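Local coordinates for protein macrophage migration inhibitory factor (Oncomelania hupensis, PDB 6LR3) that belongs to the macrophage migration inhibitory factor family of small alpha/beta proteins and assembles from three copies of its chain, at residues Val6-Ala11 with Pro56-Thr61; Asp79-Phe84 with Glu93-Arg98; Gly66-Thr71 with Phe99-Ala104; Val17-Ala22 with Ile85-Val90. All blocks are in the same frame, centred on the assembly; numbering follows the deposited sequence.

Contact 1: Val6-Ala11 with Pro56-Thr61; sequences VNTNVA and PCVFAT
In Asn-7, CG stands beside the backbone N (chi1 -55°). This swings the side-chain amide round to Phe-59 O, the carbonyl that its own backbone N also uses. Asn-7 N donates to Phe-59 O at 2.9 Å, and Asn-7 ND2 donates to it at 3.0 Å. The two donors come from opposite faces of the carbonyl plane, with ND2 well above it. The amide lies alongside the Phe-59 side chain, and the two planes are 17° apart. Asn-7 OD1 is hydrogen-bonded to Arg-43. In Thr-8, OG1 is opposite the backbone N (chi1 -175°) and donates to Cys-57 O over 2.8 Å. It also accepts from Val-10 N, which makes an ST turn. Beyond it, Cys-57 N donates to Asn-9 OD1 at 2.9 Å. On the opposite face of the sheet from Asn-7 and Phe-59, Val-6 CG1 meets Val-58 CG1 at 4.0 Å. The two antiparallel strands, 3-8 and 58-64, lie between strands 39-43 and 95-101. Phe-84 of helix 70-88 covers Val-6, Val-58 and Ala-60. Ile-48 of strand 48-50 packs on Asn-7 and Phe-59, and Val-3 of the second subunit also touches Phe-59.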
loop_
_atom_site.group_PDB
_atom_site.type_symbol
_atom_site.label_atom_id
_atom_site.label_comp_id
_atom_site.label_asym_id
_atom_site.label_seq_id
_atom_site.Cartn_x
_atom_site.Cartn_y
_atom_site.Cartn_z
ATOM N N VAL B 6 5.299 -7.552 -1.652
ATOM C CA VAL B 6 6.099 -8.235 -0.609
ATOM C C VAL B 6 6.920 -7.168 0.108
ATOM O O VAL B 6 7.787 -6.573 -0.534
ATOM C CB VAL B 6 6.979 -9.331 -1.205
ATOM C CG1 VAL B 6 7.832 -9.985 -0.154
ATOM C CG2 VAL B 6 6.127 -10.385 -1.903
ATOM N N ASN B 7 6.605 -6.928 1.377
ATOM C CA ASN B 7 7.366 -5.987 2.234
ATOM C C ASN B 7 8.242 -6.838 3.155
ATOM O O ASN B 7 7.713 -7.544 4.010
ATOM C CB ASN B 7 6.444 -5.090 3.051
ATOM C CG ASN B 7 5.472 -4.344 2.173
ATOM O OD1 ASN B 7 5.864 -3.375 1.500
ATOM N ND2 ASN B 7 4.220 -4.807 2.118
ATOM N N THR B 8 9.553 -6.803 2.970
ATOM C CA THR B 8 10.458 -7.626 3.802
ATOM C C THR B 8 11.689 -6.822 4.175
ATOM O O THR B 8 12.158 -6.016 3.372
ATOM C CB THR B 8 10.819 -8.935 3.090
ATOM O OG1 THR B 8 11.587 -9.708 4.028
ATOM C CG2 THR B 8 11.588 -8.703 1.788
ATOM N N ASN B 9 12.206 -7.091 5.368
ATOM C CA ASN B 9 13.495 -6.531 5.824
ATOM C C ASN B 9 14.642 -7.392 5.312
ATOM O O ASN B 9 15.783 -6.977 5.474
ATOM C CB ASN B 9 13.558 -6.328 7.326
ATOM C CG ASN B 9 13.317 -7.584 8.110
ATOM O OD1 ASN B 9 12.968 -8.618 7.545
ATOM N ND2 ASN B 9 13.537 -7.505 9.424
ATOM N N VAL B 10 14.365 -8.517 4.652
ATOM C CA VAL B 10 15.447 -9.314 4.035
ATOM C C VAL B 10 16.056 -8.479 2.911
ATOM O O VAL B 10 15.322 -7.888 2.095
ATOM C CB VAL B 10 14.937 -10.672 3.548
ATOM C CG1 VAL B 10 16.020 -11.426 2.786
ATOM C CG2 VAL B 10 14.406 -11.486 4.713
ATOM N N ALA B 11 17.397 -8.420 2.878
ATOM C CA ALA B 11 18.129 -7.583 1.905
ATOM C C ALA B 11 17.989 -8.176 0.502
ATOM O O ALA B 11 17.997 -9.404 0.373
ATOM C CB ALA B 11 19.555 -7.450 2.346
ATOM N N PRO B 56 14.244 -11.385 10.521
ATOM C CA PRO B 56 13.620 -11.401 9.200
ATOM C C PRO B 56 12.109 -11.563 9.356
ATOM O O PRO B 56 11.639 -12.341 10.185
ATOM C CB PRO B 56 14.251 -12.624 8.518
ATOM C CG PRO B 56 15.627 -12.671 9.148
ATOM C CD PRO B 56 15.367 -12.325 10.600
ATOM N N CYS B 57 11.375 -10.791 8.575
ATOM C CA CYS B 57 9.914 -10.846 8.559
ATOM C C CYS B 57 9.404 -10.470 7.170
ATOM O O CYS B 57 10.141 -9.916 6.362
ATOM C CB CYS B 57 9.309 -9.939 9.632
ATOM S SG CYS B 57 9.507 -8.176 9.311
ATOM N N VAL B 58 8.154 -10.803 6.929
ATOM C CA VAL B 58 7.430 -10.439 5.673
ATOM C C VAL B 58 6.022 -10.025 6.043
ATOM O O VAL B 58 5.341 -10.772 6.739
ATOM C CB VAL B 58 7.337 -11.618 4.686
ATOM C CG1 VAL B 58 6.524 -11.207 3.468
ATOM C CG2 VAL B 58 8.701 -12.159 4.310
ATOM N N PHE B 59 5.592 -8.900 5.499
ATOM C CA PHE B 59 4.168 -8.567 5.352
ATOM C C PHE B 59 3.909 -8.477 3.866
ATOM O O PHE B 59 4.516 -7.640 3.187
ATOM C CB PHE B 59 3.803 -7.264 6.059
ATOM C CG PHE B 59 2.384 -6.863 5.773
ATOM C CD1 PHE B 59 1.354 -7.722 6.080
ATOM C CD2 PHE B 59 2.075 -5.641 5.196
ATOM C CE1 PHE B 59 0.040 -7.395 5.798
ATOM C CE2 PHE B 59 0.761 -5.300 4.923
ATOM C CZ PHE B 59 -0.259 -6.184 5.231
ATOM N N ALA B 60 3.030 -9.335 3.359
ATOM C CA ALA B 60 2.723 -9.353 1.922
ATOM C C ALA B 60 1.231 -9.089 1.729
ATOM O O ALA B 60 0.445 -9.398 2.649
ATOM C CB ALA B 60 3.140 -10.655 1.302
ATOM N N THR B 61 0.872 -8.563 0.572
ATOM C CA THR B 61 -0.533 -8.350 0.203
ATOM C C THR B 61 -0.780 -8.962 -1.178
ATOM O O THR B 61 0.091 -8.938 -2.054
ATOM C CB THR B 61 -0.952 -6.882 0.296
ATOM O OG1 THR B 61 -0.257 -6.116 -0.681
ATOM C CG2 THR B 61 -0.701 -6.297 1.670
#

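Contact 2: Asp79-Phe84 with Glu93-Arg98; sequences DMEDMF and ERIVIR. With SO4 (sulfate ion), chain M.
Met-80 packs against Ile-97 along most of its length. Its CB touches Ile-97 CD1 at 3.7 Å. Further out, Met-80 SD is 4.2 Å from Ile-97 CG2 and about equally far from CD1. The chain bends at its third torsion (chi3 68°), which keeps the methyl group on the same isoleucine. Met-80 CE ends 3.9 Å from Ile-97 CG2. Met-26 and Met-27 of helix 19-31 and Ile-4 of strand 3-8 also pack on Met-80.

One turn further on, Phe-84 presents its ring edge to Ile-95, with Phe-84 CD2 3.7 Å from Ile-95 CG2. One face of that ring lies against Met-80 O, near the rim. Ile-95 CD1 touches Phe-84 CB at 3.8 Å. This is the helix-on-sheet layer of a beta-alpha-beta unit. Helix 70-88 connects strands 58-64 and 95-101, which are parallel neighbours. The helix and strand segments run at 139° to each other.

Glu-81 lays its CG against the same Ile-95 CG2. Its carboxylate is held from several directions. A water donates to Glu-81 OE2 at 2.6 Å and to Ile-95 O at 3.0 Å. Gly-111 N of the second subunit also bonds to OE2, and Arg-92 makes a salt bridge to OE1. Arg-98 runs out in an extended chain to a sulfate ion, probably a crystallisation component. Its NH1 meets sulfate O1 edge-on at 2.7 Å and forms a salt bridge to Glu-63 of the second subunit. Arg-98 NH1 of each of the other two subunits bonds to the same sulfate.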
loop_
_atom_site.group_PDB
_atom_site.type_symbol
_atom_site.label_atom_id
_atom_site.label_comp_id
_atom_site.label_asym_id
_atom_site.label_seq_id
_atom_site.Cartn_x
_atom_site.Cartn_y
_atom_site.Cartn_z
ATOM N N ASP B 79 1.196 -21.663 0.514
ATOM C CA ASP B 79 2.102 -21.762 -0.653
ATOM C C ASP B 79 3.038 -20.560 -0.671
ATOM O O ASP B 79 4.224 -20.750 -0.935
ATOM C CB ASP B 79 1.307 -21.888 -1.941
ATOM C CG ASP B 79 0.724 -23.275 -2.150
ATOM O OD1 ASP B 79 1.138 -24.214 -1.419
ATOM O OD2 ASP B 79 -0.137 -23.388 -3.003
ATOM N N MET B 80 2.520 -19.360 -0.418
ATOM C CA MET B 80 3.371 -18.139 -0.348
ATOM C C MET B 80 4.345 -18.276 0.819
ATOM O O MET B 80 5.527 -17.994 0.629
ATOM C CB MET B 80 2.502 -16.888 -0.198
ATOM C CG MET B 80 1.764 -16.583 -1.449
ATOM S SD MET B 80 0.550 -15.211 -1.234
ATOM C CE MET B 80 1.690 -13.857 -0.974
ATOM N N GLU B 81 3.881 -18.678 1.993
ATOM C CA GLU B 81 4.774 -18.872 3.151
ATOM C C GLU B 81 5.898 -19.820 2.738
ATOM O O GLU B 81 7.055 -19.522 3.026
ATOM C CB GLU B 81 4.019 -19.454 4.333
ATOM C CG GLU B 81 3.158 -18.430 5.038
ATOM C CD GLU B 81 2.277 -19.108 6.094
ATOM O OE1 GLU B 81 2.231 -20.369 6.101
ATOM O OE2 GLU B 81 1.683 -18.368 6.900
ATOM N N ASP B 82 5.553 -20.931 2.092
ATOM C CA ASP B 82 6.594 -21.936 1.738
ATOM C C ASP B 82 7.655 -21.270 0.848
ATOM O O ASP B 82 8.866 -21.540 1.039
ATOM C CB ASP B 82 5.995 -23.148 1.045
ATOM C CG ASP B 82 5.188 -24.053 1.945
ATOM O OD1 ASP B 82 5.140 -23.837 3.155
ATOM O OD2 ASP B 82 4.603 -24.971 1.397
ATOM N N MET B 83 7.217 -20.473 -0.128
ATOM C CA MET B 83 8.158 -19.798 -1.044
ATOM C C MET B 83 8.968 -18.764 -0.259
ATOM O O MET B 83 10.152 -18.633 -0.518
ATOM C CB MET B 83 7.398 -19.134 -2.203
ATOM C CG MET B 83 8.324 -18.606 -3.217
ATOM S SD MET B 83 7.449 -18.130 -4.712
ATOM C CE MET B 83 6.895 -19.692 -5.366
ATOM N N PHE B 84 8.361 -18.023 0.661
ATOM C CA PHE B 84 9.081 -17.002 1.460
ATOM C C PHE B 84 10.090 -17.678 2.359
ATOM O O PHE B 84 11.181 -17.165 2.535
ATOM C CB PHE B 84 8.116 -16.181 2.317
ATOM C CG PHE B 84 7.136 -15.340 1.543
ATOM C CD1 PHE B 84 7.332 -15.004 0.214
ATOM C CD2 PHE B 84 5.995 -14.877 2.174
ATOM C CE1 PHE B 84 6.389 -14.234 -0.464
ATOM C CE2 PHE B 84 5.077 -14.083 1.505
ATOM C CZ PHE B 84 5.302 -13.721 0.207
ATOM N N GLU B 93 6.499 -18.153 11.344
ATOM C CA GLU B 93 5.891 -17.313 12.398
ATOM C C GLU B 93 6.335 -15.859 12.262
ATOM O O GLU B 93 6.019 -15.060 13.181
ATOM C CB GLU B 93 6.210 -17.883 13.792
ATOM C CG GLU B 93 7.684 -17.833 14.138
ATOM C CD GLU B 93 8.453 -19.117 13.843
ATOM O OE1 GLU B 93 8.094 -19.901 12.899
ATOM O OE2 GLU B 93 9.476 -19.316 14.545
ATOM N N ARG B 94 7.021 -15.482 11.176
ATOM C CA ARG B 94 7.400 -14.084 10.903
ATOM C C ARG B 94 6.755 -13.630 9.590
ATOM O O ARG B 94 7.257 -12.658 8.971
ATOM C CB ARG B 94 8.914 -13.935 10.893
ATOM C CG ARG B 94 9.546 -14.185 12.251
ATOM C CD ARG B 94 9.319 -13.046 13.214
ATOM N NE ARG B 94 10.124 -11.885 12.844
ATOM C CZ ARG B 94 10.163 -10.765 13.553
ATOM N NH1 ARG B 94 9.445 -10.650 14.649
ATOM N NH2 ARG B 94 10.895 -9.745 13.151
ATOM N N ILE B 95 5.694 -14.310 9.164
ATOM C CA ILE B 95 5.008 -13.986 7.874
ATOM C C ILE B 95 3.536 -13.692 8.143
ATOM O O ILE B 95 2.861 -14.529 8.715
ATOM C CB ILE B 95 5.150 -15.127 6.852
ATOM C CG1 ILE B 95 6.613 -15.466 6.601
ATOM C CG2 ILE B 95 4.417 -14.795 5.568
ATOM C CD1 ILE B 95 6.822 -16.784 5.870
ATOM N N VAL B 96 3.082 -12.557 7.627
ATOM C CA VAL B 96 1.649 -12.187 7.613
ATOM C C VAL B 96 1.302 -11.806 6.175
ATOM O O VAL B 96 2.069 -11.098 5.536
ATOM C CB VAL B 96 1.350 -11.057 8.598
ATOM C CG1 VAL B 96 -0.040 -10.476 8.394
ATOM C CG2 VAL B 96 1.519 -11.546 10.026
ATOM N N ILE B 97 0.180 -12.272 5.688
ATOM C CA ILE B 97 -0.296 -11.989 4.307
ATOM C C ILE B 97 -1.737 -11.498 4.388
ATOM O O ILE B 97 -2.557 -12.144 5.017
ATOM C CB ILE B 97 -0.168 -13.220 3.392
ATOM C CG1 ILE B 97 1.237 -13.821 3.412
ATOM C CG2 ILE B 97 -0.627 -12.847 1.995
ATOM C CD1 ILE B 97 1.321 -15.236 2.869
ATOM N N ARG B 98 -2.018 -10.374 3.754
ATOM C CA ARG B 98 -3.379 -9.833 3.657
ATOM C C ARG B 98 -3.860 -10.028 2.223
ATOM O O ARG B 98 -3.171 -9.669 1.270
ATOM C CB ARG B 98 -3.418 -8.366 4.047
ATOM C CG ARG B 98 -4.782 -7.729 3.908
ATOM C CD ARG B 98 -4.753 -6.291 4.349
ATOM N NE ARG B 98 -5.977 -5.700 3.867
ATOM C CZ ARG B 98 -6.120 -4.485 3.396
ATOM N NH1 ARG B 98 -5.129 -3.614 3.430
ATOM N NH2 ARG B 98 -7.287 -4.137 2.870
HETATM S S SO4 M . -5.875 -1.127 0.773
HETATM O O1 SO4 M . -5.134 -1.366 1.986
HETATM O O2 SO4 M . -5.600 0.228 0.316
HETATM O O3 SO4 M . -7.237 -1.296 0.999
HETATM O O4 SO4 M . -5.389 -2.028 -0.224
HETATM O O HOH W 1 1.102 -15.798 6.684
#

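Contact 3: Gly66-Thr71 with Phe99-Ala104; sequences GRLNPT and FIPVPA
Phe-99 meets Leu-68 first, through both its stem and its ring. Phe-99 CB is 4.1 Å from Leu-68 CD1, and Phe-99 CD1 is equally far from Leu-68 CD2. The leucine thus sets one methyl against the stem and the other against the ring. In Leu-68, CG is beside the backbone N (chi1 -54°), and this puts both methyls against the strand. Asn-73 and Ala-77 of helix 70-88 also pack on the Phe-99 ring.

At Ile-100 it is the backbone that is touched. Leu-68 CD1 rests 3.5 Å from Ile-100 O. The Ile-100 side chain points away from the loop and packs on Thr-61 and Glu-63. It comes within about 3 Å of a bound sulfate (nearest atoms). Pro-101 continues the track of the same methyl, with Pro-101 N 3.7 Å from Leu-68 CD1. Phe-106 of the second subunit packs on Leu-68, Phe-99 and Pro-101 together.

Val-102 is linked through its carbonyl. A water donates to Val-102 O at 2.8 Å and accepts from Gly-66 N at 2.9 Å. It bridges two backbones that do not bond directly here.

The whole belongs to a beta-alpha-beta unit: the loop that leads from strand 58-64 to Asn-69, the N-cap of helix 70-88, folds over the end of strand 95-101, beside a subunit interface.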
loop_
_atom_site.group_PDB
_atom_site.type_symbol
_atom_site.label_atom_id
_atom_site.label_comp_id
_atom_site.label_asym_id
_atom_site.label_seq_id
_atom_site.Cartn_x
_atom_site.Cartn_y
_atom_site.Cartn_z
ATOM N N GLY B 66 -11.940 -10.780 -7.770
ATOM C CA GLY B 66 -12.425 -12.151 -7.531
ATOM C C GLY B 66 -11.366 -13.040 -6.904
ATOM O O GLY B 66 -10.352 -12.529 -6.440
ATOM N N ARG B 67 -11.624 -14.349 -6.892
ATOM C CA ARG B 67 -10.669 -15.434 -6.555
ATOM C C ARG B 67 -10.380 -15.544 -5.062
ATOM O O ARG B 67 -9.945 -16.623 -4.663
ATOM C CB ARG B 67 -9.341 -15.256 -7.296
ATOM C CG ARG B 67 -9.500 -15.122 -8.797
ATOM C CD ARG B 67 -10.081 -16.407 -9.387
ATOM N NE ARG B 67 -9.815 -16.336 -10.808
ATOM C CZ ARG B 67 -10.612 -15.775 -11.705
ATOM N NH1 ARG B 67 -11.780 -15.265 -11.353
ATOM N NH2 ARG B 67 -10.226 -15.703 -12.968
ATOM N N LEU B 68 -10.555 -14.492 -4.268
ATOM C CA LEU B 68 -10.184 -14.497 -2.842
ATOM C C LEU B 68 -11.383 -14.917 -1.994
ATOM O O LEU B 68 -12.457 -14.299 -2.070
ATOM C CB LEU B 68 -9.687 -13.116 -2.448
ATOM C CG LEU B 68 -8.557 -12.587 -3.311
ATOM C CD1 LEU B 68 -8.098 -11.223 -2.777
ATOM C CD2 LEU B 68 -7.404 -13.562 -3.355
ATOM N N ASN B 69 -11.157 -15.938 -1.182
ATOM C CA ASN B 69 -12.173 -16.493 -0.270
ATOM C C ASN B 69 -11.403 -17.268 0.785
ATOM O O ASN B 69 -10.227 -17.541 0.601
ATOM C CB ASN B 69 -13.189 -17.327 -1.047
ATOM C CG ASN B 69 -12.550 -18.525 -1.718
ATOM O OD1 ASN B 69 -12.116 -19.455 -1.049
ATOM N ND2 ASN B 69 -12.438 -18.499 -3.025
ATOM N N PRO B 70 -12.001 -17.569 1.953
ATOM C CA PRO B 70 -11.252 -18.183 3.034
ATOM C C PRO B 70 -10.500 -19.452 2.635
ATOM O O PRO B 70 -9.383 -19.613 3.056
ATOM C CB PRO B 70 -12.335 -18.426 4.087
ATOM C CG PRO B 70 -13.286 -17.288 3.861
ATOM C CD PRO B 70 -13.366 -17.184 2.353
ATOM N N THR B 71 -11.104 -20.317 1.831
ATOM C CA THR B 71 -10.450 -21.576 1.385
ATOM C C THR B 71 -9.220 -21.253 0.537
ATOM O O THR B 71 -8.146 -21.751 0.824
ATOM C CB THR B 71 -11.433 -22.477 0.615
ATOM O OG1 THR B 71 -12.510 -22.733 1.507
ATOM C CG2 THR B 71 -10.785 -23.757 0.138
ATOM N N PHE B 99 -5.063 -10.573 2.107
ATOM C CA PHE B 99 -5.774 -10.799 0.837
ATOM C C PHE B 99 -6.780 -9.657 0.680
ATOM O O PHE B 99 -7.578 -9.419 1.564
ATOM C CB PHE B 99 -6.378 -12.196 0.850
ATOM C CG PHE B 99 -5.320 -13.268 0.929
ATOM C CD1 PHE B 99 -4.761 -13.771 -0.230
ATOM C CD2 PHE B 99 -4.839 -13.705 2.148
ATOM C CE1 PHE B 99 -3.758 -14.733 -0.164
ATOM C CE2 PHE B 99 -3.835 -14.662 2.203
ATOM C CZ PHE B 99 -3.298 -15.167 1.050
ATOM N N ILE B 100 -6.679 -8.930 -0.426
ATOM C CA ILE B 100 -7.419 -7.669 -0.677
ATOM C C ILE B 100 -8.282 -7.835 -1.922
ATOM O O ILE B 100 -7.796 -7.786 -3.052
ATOM C CB ILE B 100 -6.464 -6.479 -0.796
ATOM C CG1 ILE B 100 -5.492 -6.406 0.386
ATOM C CG2 ILE B 100 -7.287 -5.204 -0.966
ATOM C CD1 ILE B 100 -4.523 -5.257 0.332
ATOM N N PRO B 101 -9.599 -8.001 -1.738
ATOM C CA PRO B 101 -10.532 -8.105 -2.857
ATOM C C PRO B 101 -10.670 -6.743 -3.525
ATOM O O PRO B 101 -10.729 -5.734 -2.832
ATOM C CB PRO B 101 -11.872 -8.528 -2.242
ATOM C CG PRO B 101 -11.693 -8.493 -0.724
ATOM C CD PRO B 101 -10.257 -8.143 -0.422
ATOM N N VAL B 102 -10.581 -6.726 -4.843
ATOM C CA VAL B 102 -10.683 -5.478 -5.639
ATOM C C VAL B 102 -11.935 -5.547 -6.495
ATOM O O VAL B 102 -12.099 -6.498 -7.236
ATOM C CB VAL B 102 -9.438 -5.289 -6.508
ATOM C CG1 VAL B 102 -9.564 -4.006 -7.337
ATOM C CG2 VAL B 102 -8.189 -5.316 -5.660
ATOM N N PRO B 103 -12.839 -4.565 -6.408
ATOM C CA PRO B 103 -14.004 -4.550 -7.290
ATOM C C PRO B 103 -13.610 -4.318 -8.750
ATOM O O PRO B 103 -12.823 -3.463 -9.031
ATOM C CB PRO B 103 -14.868 -3.383 -6.778
ATOM C CG PRO B 103 -14.298 -3.075 -5.410
ATOM C CD PRO B 103 -12.813 -3.416 -5.499
ATOM N N ALA B 104 -14.255 -5.067 -9.653
ATOM C CA ALA B 104 -14.008 -4.999 -11.111
ATOM C C ALA B 104 -14.159 -3.552 -11.603
ATOM O O ALA B 104 -13.370 -3.149 -12.446
ATOM C CB ALA B 104 -14.975 -5.913 -11.831
HETATM O O HOH W 2 -13.179 -8.747 -6.053
#

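Contact 4: Val17-Ala22 with Ile85-Val90; sequences VFFQAA and IEHLNV. Unlike the reference sequence in segment 85-90: Asn-89 (reference Lys), Val-90 (reference Ile).
His-87 touches two phenylalanines, Phe-18 and Phe-19, and meets each at a different tilt. Toward Phe-18 it turns its edge to the ring face, in an offset edge-to-face pair. The planes are 70° apart and the ring centres 5.1 Å apart. The closest atoms are Phe-18 CE2 and His-87 CE1, at 3.5 Å. Phe-18 can reach it because CG sits between its backbone N and carbonyl carbon (chi1 64°), which turns the ring so that its face meets the histidine edge.

Toward Phe-19 the histidine is oblique, with the planes at 49°. His-87 ND1 lies near the plane of the Phe-19 ring, at its edge, 3.4 Å from Phe-19 CD1. His-87 CB is also close, 3.6 Å from Phe-19 CD1, but lies off the ring plane. Ala-22 CB approaches His-87 NE2 more loosely, at 4.4 Å.

Leu-88 takes a face of Phe-19 instead. Its CD2 stands over the ring centre, and Leu-88 CD1 is 4.2 Å from Phe-19 CZ. The two side chains cross at about a right angle. Phe-19 thus has His-87 ND1 at its edge and Leu-88 CD2 over one face.

The three rings form an aromatic cluster where the start of helix 19-31 meets the end of helix 70-88. Phe-19 also packs on Met-83 and Phe-84. Leu-88 also packs on Val-58 of strand 58-64, and Pro-16 of the preceding loop touches His-87.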
loop_
_atom_site.group_PDB
_atom_site.type_symbol
_atom_site.label_atom_id
_atom_site.label_comp_id
_atom_site.label_asym_id
_atom_site.label_seq_id
_atom_site.Cartn_x
_atom_site.Cartn_y
_atom_site.Cartn_z
ATOM N N VAL B 17 17.403 -14.283 -7.543
ATOM C CA VAL B 17 17.073 -13.336 -8.647
ATOM C C VAL B 17 15.730 -13.730 -9.275
ATOM O O VAL B 17 15.098 -12.841 -9.834
ATOM C CB VAL B 17 18.192 -13.328 -9.714
ATOM C CG1 VAL B 17 19.475 -12.754 -9.137
ATOM C CG2 VAL B 17 18.436 -14.709 -10.284
ATOM N N PHE B 18 15.316 -15.009 -9.186
ATOM C CA PHE B 18 14.089 -15.493 -9.856
ATOM C C PHE B 18 12.905 -15.461 -8.892
ATOM O O PHE B 18 11.843 -15.920 -9.271
ATOM C CB PHE B 18 14.288 -16.863 -10.491
ATOM C CG PHE B 18 14.580 -17.959 -9.514
ATOM C CD1 PHE B 18 15.856 -18.204 -9.047
ATOM C CD2 PHE B 18 13.548 -18.792 -9.095
ATOM C CE1 PHE B 18 16.095 -19.287 -8.215
ATOM C CE2 PHE B 18 13.785 -19.820 -8.193
ATOM C CZ PHE B 18 15.060 -20.064 -7.769
ATOM N N PHE B 19 13.049 -14.889 -7.712
ATOM C CA PHE B 19 11.967 -14.850 -6.689
ATOM C C PHE B 19 10.703 -14.229 -7.286
ATOM O O PHE B 19 9.645 -14.868 -7.219
ATOM C CB PHE B 19 12.422 -14.086 -5.447
ATOM C CG PHE B 19 11.328 -13.916 -4.431
ATOM C CD1 PHE B 19 10.738 -14.975 -3.780
ATOM C CD2 PHE B 19 10.836 -12.664 -4.188
ATOM C CE1 PHE B 19 9.747 -14.777 -2.835
ATOM C CE2 PHE B 19 9.947 -12.429 -3.145
ATOM C CZ PHE B 19 9.363 -13.499 -2.514
ATOM N N GLN B 20 10.785 -13.033 -7.864
ATOM C CA GLN B 20 9.555 -12.382 -8.384
ATOM C C GLN B 20 8.953 -13.195 -9.540
ATOM O O GLN B 20 7.722 -13.297 -9.604
ATOM C CB GLN B 20 9.824 -10.959 -8.838
ATOM C CG GLN B 20 9.940 -9.986 -7.689
ATOM C CD GLN B 20 10.663 -8.749 -8.152
ATOM O OE1 GLN B 20 11.896 -8.812 -8.343
ATOM N NE2 GLN B 20 9.910 -7.664 -8.367
ATOM N N ALA B 21 9.769 -13.746 -10.429
ATOM C CA ALA B 21 9.317 -14.627 -11.528
ATOM C C ALA B 21 8.616 -15.845 -10.953
ATOM O O ALA B 21 7.553 -16.236 -11.460
ATOM C CB ALA B 21 10.495 -15.028 -12.391
ATOM N N ALA B 22 9.183 -16.458 -9.918
ATOM C CA ALA B 22 8.630 -17.694 -9.326
ATOM C C ALA B 22 7.296 -17.360 -8.675
ATOM O O ALA B 22 6.334 -18.135 -8.838
ATOM C CB ALA B 22 9.597 -18.313 -8.335
ATOM N N ILE B 85 9.710 -18.802 2.968
ATOM C CA ILE B 85 10.636 -19.575 3.842
ATOM C C ILE B 85 11.845 -19.998 2.989
ATOM O O ILE B 85 12.968 -19.755 3.396
ATOM C CB ILE B 85 9.889 -20.767 4.463
ATOM C CG1 ILE B 85 8.869 -20.306 5.509
ATOM C CG2 ILE B 85 10.870 -21.792 5.020
ATOM C CD1 ILE B 85 7.776 -21.322 5.820
ATOM N N GLU B 86 11.601 -20.558 1.805
ATOM C CA GLU B 86 12.687 -21.120 0.971
ATOM C C GLU B 86 13.566 -19.993 0.444
ATOM O O GLU B 86 14.793 -20.123 0.485
ATOM C CB GLU B 86 12.064 -21.936 -0.164
ATOM C CG GLU B 86 13.078 -22.514 -1.097
ATOM C CD GLU B 86 12.505 -23.769 -1.695
ATOM O OE1 GLU B 86 11.430 -23.627 -2.336
ATOM O OE2 GLU B 86 13.060 -24.850 -1.428
ATOM N N HIS B 87 12.963 -18.922 -0.067
ATOM C CA HIS B 87 13.698 -17.856 -0.795
ATOM C C HIS B 87 14.252 -16.768 0.140
ATOM O O HIS B 87 15.339 -16.258 -0.134
ATOM C CB HIS B 87 12.796 -17.189 -1.820
ATOM C CG HIS B 87 12.524 -17.915 -3.090
ATOM N ND1 HIS B 87 13.092 -17.407 -4.267
ATOM C CD2 HIS B 87 11.784 -19.004 -3.445
ATOM C CE1 HIS B 87 12.720 -18.185 -5.276
ATOM N NE2 HIS B 87 11.984 -19.206 -4.782
ATOM N N LEU B 88 13.492 -16.385 1.165
ATOM C CA LEU B 88 13.852 -15.258 2.053
ATOM C C LEU B 88 14.454 -15.748 3.362
ATOM O O LEU B 88 14.916 -14.900 4.122
ATOM C CB LEU B 88 12.623 -14.384 2.312
ATOM C CG LEU B 88 11.853 -13.926 1.060
ATOM C CD1 LEU B 88 10.694 -13.057 1.405
ATOM C CD2 LEU B 88 12.769 -13.211 0.105
ATOM N N ASN B 89 14.382 -17.041 3.650
ATOM C CA ASN B 89 14.838 -17.623 4.934
ATOM C C ASN B 89 14.133 -16.906 6.077
ATOM O O ASN B 89 14.779 -16.579 7.085
ATOM C CB ASN B 89 16.357 -17.543 5.037
ATOM C CG ASN B 89 16.995 -18.464 4.026
ATOM O OD1 ASN B 89 16.746 -19.667 4.061
ATOM N ND2 ASN B 89 17.860 -17.936 3.184
ATOM N N VAL B 90 12.837 -16.664 5.916
ATOM C CA VAL B 90 11.998 -16.105 6.994
ATOM C C VAL B 90 11.261 -17.277 7.620
ATOM O O VAL B 90 10.811 -18.182 6.888
ATOM C CB VAL B 90 11.059 -15.040 6.412
ATOM C CG1 VAL B 90 10.116 -14.482 7.437
ATOM C CG2 VAL B 90 11.861 -13.872 5.862
#

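How the contacts relate
All four contacts lie in one alpha/beta fold. Contact 1 pairs two strands of the sheet of four strands within the chain. Contacts 2 and 3 tie helix 70-88 and its leading loop to strand 95-101. Contact 4 joins helix 70-88 to helix 19-31. Along the chain, contact 1 closes before contacts 2 and 3 open, contact 2 is nested inside contact 3, and contact 4 crosses all three. The centres of contacts 1 and 2 are about 9 Å apart. Contact 4 touches both, through Leu-88 on Val-58 and Phe-19 on Phe-84. The centres of contacts 3 and 4 are about 24 Å apart. Contacts 1, 2 and 3 reach the second subunit, and 3 and 4 the third, so all four adjoin subunit interfaces.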